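Local coordinates for DegV domain-containing protein spr0652 (Streptococcus pneumoniae, PDB 6CNG) that binds linoleic acid and probably other long-chain fatty acids such as palmitate, and may serve lipid transport or fatty acid metabolism, at residues 153-158 and 166-171. Numbering follows the deposited sequence.
Sequences NDLIDQ and VEAITA
Ala168 and Ile169 receive one side chain from the facing helix, the isobutyl group of Leu155, and side chains meet through carbon atoms alone where two consecutive helices approach near the turn that links them. Two residues before Ala168, Val166 points away from residues 153-158 and packs on His134; its carbonyl O accepts both the backbone N and OG1 of Thr170, from opposite faces of its plane, so the exposed threonine returns its hydroxyl to its own helix. The methyl of Ala168 faces the fork of Leu155, 3.8 Å from its CD2 and 4.0 Å from its CD1. So small a residue suits this position, where the CA atoms of Leu155 and Ala168 are 7.8 Å apart and the longer leucine spans the gap. Beta-branched Ile169 offers two carbons to the same leucine: with CG1 anti to the backbone N (chi1 -162°), its CD1 comes, like its CB, to 4.2 Å from Leu155 CD1. It also touches Lys151 and Leu152 of helix 143-157. Both helices reach the sheet in which strands 23-28, 100-105 and 132-137 run parallel: Asn153 and Ile156 of helix 143-157 touch strand 23-28, and Ile169 of helix 162-174 rests on Ile136 of strand 132-137.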
ATOM      1  N   ASN A 153      11.164   1.862  10.318  1.00 11.84           N
ATOM      2  CA  ASN A 153      11.167   2.481  11.628  1.00 11.62           C
ATOM      3  C   ASN A 153      11.786   1.570  12.662  1.00 11.83           C
ATOM      4  O   ASN A 153      12.592   2.005  13.480  1.00 14.07           O
ATOM      5  CB  ASN A 153       9.737   2.824  12.033  1.00 15.37           C
ATOM      6  CG  ASN A 153       9.684   3.800  13.196  1.00 14.62           C
ATOM      7  OD1 ASN A 153      10.230   4.896  13.108  1.00 13.81           O
ATOM      8  ND2 ASN A 153       9.023   3.408  14.280  1.00 16.34           N
ATOM      9  N   ASP A 154      11.380   0.309  12.669  1.00 15.53           N
ATOM     10  CA  ASP A 154      12.023  -0.682  13.513  1.00 15.98           C
ATOM     11  C   ASP A 154      13.542  -0.606  13.371  1.00 17.67           C
ATOM     12  O   ASP A 154      14.265  -0.449  14.357  1.00 19.86           O
ATOM     13  CB  ASP A 154      11.551  -2.073  13.094  1.00 18.27           C
ATOM     14  CG  ASP A 154      10.170  -2.432  13.589  1.00 22.20           C
ATOM     15  OD1 ASP A 154       9.496  -1.626  14.265  1.00 23.18           O
ATOM     16  OD2 ASP A 154       9.766  -3.572  13.271  1.00 27.33           O
ATOM     17  N   LEU A 155      14.039  -0.728  12.134  1.00 14.56           N
ATOM     18  CA  LEU A 155      15.476  -0.792  11.892  1.00 15.24           C
ATOM     19  C   LEU A 155      16.190   0.441  12.407  1.00 16.02           C
ATOM     20  O   LEU A 155      17.316   0.333  12.893  1.00 17.68           O
ATOM     21  CB  LEU A 155      15.789  -0.988  10.410  1.00 15.07           C
ATOM     22  CG  LEU A 155      15.116  -2.174   9.725  1.00 15.80           C
ATOM     23  CD1 LEU A 155      15.132  -2.002   8.264  1.00 14.42           C
ATOM     24  CD2 LEU A 155      15.758  -3.463  10.105  1.00 18.62           C
ATOM     25  N   ILE A 156      15.577   1.622  12.286  1.00 13.80           N
ATOM     26  CA  ILE A 156      16.228   2.827  12.783  1.00 14.24           C
ATOM     27  C   ILE A 156      16.250   2.845  14.299  1.00 16.25           C
ATOM     28  O   ILE A 156      17.269   3.189  14.914  1.00 20.42           O
ATOM     29  CB  ILE A 156      15.565   4.088  12.230  1.00 14.25           C
ATOM     30  CG1 ILE A 156      15.708   4.164  10.727  1.00 14.32           C
ATOM     31  CG2 ILE A 156      16.225   5.257  12.833  1.00 18.76           C
ATOM     32  CD1 ILE A 156      14.815   5.217  10.067  1.00 11.92           C
ATOM     33  N   ASP A 157      15.128   2.499  14.930  1.00 13.91           N
ATOM     34  CA  ASP A 157      15.085   2.323  16.374  1.00 17.96           C
ATOM     35  C   ASP A 157      16.169   1.378  16.843  1.00 16.10           C
ATOM     36  O   ASP A 157      16.712   1.533  17.937  1.00 17.37           O
ATOM     37  CB  ASP A 157      13.717   1.770  16.784  1.00 18.83           C
ATOM     38  CG  ASP A 157      13.405   1.991  18.254  1.00 23.61           C
ATOM     39  OD1 ASP A 157      13.643   3.093  18.775  1.00 27.35           O
ATOM     40  OD2 ASP A 157      12.883   1.064  18.895  1.00 29.57           O
ATOM     41  N   GLN A 158      16.513   0.409  16.023  1.00 17.76           N
ATOM     42  CA  GLN A 158      17.515  -0.564  16.403  1.00 18.82           C
ATOM     43  C   GLN A 158      18.927  -0.016  16.353  1.00 20.08           C
ATOM     44  O   GLN A 158      19.837  -0.665  16.873  1.00 28.83           O
ATOM     45  CB  GLN A 158      17.381  -1.781  15.503  1.00 20.44           C
ATOM     46  CG  GLN A 158      16.111  -2.547  15.769  1.00 26.98           C
ATOM     47  CD  GLN A 158      15.906  -3.689  14.802  1.00 28.47           C
ATOM     48  OE1 GLN A 158      16.857  -4.217  14.239  1.00 27.77           O
ATOM     49  NE2 GLN A 158      14.657  -4.087  14.617  1.00 32.93           N
ATOM     50  N   VAL A 166      19.467   0.145   4.519  1.00 13.29           N
ATOM     51  CA  VAL A 166      19.243  -0.224   3.125  1.00 14.69           C
ATOM     52  C   VAL A 166      19.379  -1.734   2.942  1.00 14.18           C
ATOM     53  O   VAL A 166      18.552  -2.387   2.299  1.00 16.93           O
ATOM     54  CB  VAL A 166      20.227   0.534   2.215  1.00 18.82           C
ATOM     55  CG1 VAL A 166      20.079   0.056   0.785  1.00 23.62           C
ATOM     56  CG2 VAL A 166      20.045   2.031   2.340  1.00 16.41           C
ATOM     57  N   GLU A 167      20.432  -2.307   3.498  1.00 17.55           N
ATOM     58  CA  GLU A 167      20.665  -3.738   3.368  1.00 21.35           C
ATOM     59  C   GLU A 167      19.517  -4.527   3.990  1.00 18.23           C
ATOM     60  O   GLU A 167      18.939  -5.413   3.359  1.00 19.43           O
ATOM     61  CB  GLU A 167      22.026  -4.035   4.018  1.00 27.18           C
ATOM     62  CG  GLU A 167      22.331  -5.472   4.392  1.00 43.91           C
ATOM     63  CD  GLU A 167      23.685  -5.609   5.108  1.00 58.20           C
ATOM     64  OE1 GLU A 167      24.443  -4.608   5.139  1.00 60.19           O
ATOM     65  OE2 GLU A 167      23.986  -6.710   5.640  1.00 61.53           O
ATOM     66  N   ALA A 168      19.141  -4.180   5.207  1.00 16.18           N
ATOM     67  CA  ALA A 168      18.149  -4.968   5.920  1.00 15.65           C
ATOM     68  C   ALA A 168      16.767  -4.850   5.298  1.00 14.88           C
ATOM     69  O   ALA A 168      15.998  -5.807   5.340  1.00 16.10           O
ATOM     70  CB  ALA A 168      18.112  -4.530   7.373  1.00 18.19           C
ATOM     71  N   ILE A 169      16.404  -3.678   4.775  1.00 14.34           N
ATOM     72  CA  ILE A 169      15.076  -3.504   4.187  1.00 14.41           C
ATOM     73  C   ILE A 169      14.996  -4.164   2.820  1.00 13.34           C
ATOM     74  O   ILE A 169      13.946  -4.673   2.428  1.00 15.68           O
ATOM     75  CB  ILE A 169      14.694  -2.018   4.127  1.00 11.18           C
ATOM     76  CG1 ILE A 169      13.182  -1.862   3.953  1.00 16.69           C
ATOM     77  CG2 ILE A 169      15.418  -1.289   3.007  1.00 13.69           C
ATOM     78  CD1 ILE A 169      12.321  -2.222   5.194  1.00 13.50           C
ATOM     79  N   THR A 170      16.091  -4.181   2.072  1.00 16.39           N
ATOM     80  CA  THR A 170      16.092  -4.944   0.839  1.00 17.63           C
ATOM     81  C   THR A 170      15.854  -6.417   1.125  1.00 13.24           C
ATOM     82  O   THR A 170      15.060  -7.072   0.445  1.00 15.87           O
ATOM     83  CB  THR A 170      17.400  -4.722   0.100  1.00 14.69           C
ATOM     84  OG1 THR A 170      17.564  -3.320  -0.178  1.00 17.07           O
ATOM     85  CG2 THR A 170      17.350  -5.439  -1.180  1.00 17.92           C
ATOM     86  N   ALA A 171      16.486  -6.934   2.165  1.00 14.10           N
ATOM     87  CA  ALA A 171      16.263  -8.314   2.544  1.00 13.01           C
ATOM     88  C   ALA A 171      14.844  -8.521   3.028  1.00 14.65           C
ATOM     89  O   ALA A 171      14.206  -9.505   2.660  1.00 17.87           O
ATOM     90  CB  ALA A 171      17.255  -8.715   3.624  1.00 17.58           C
TER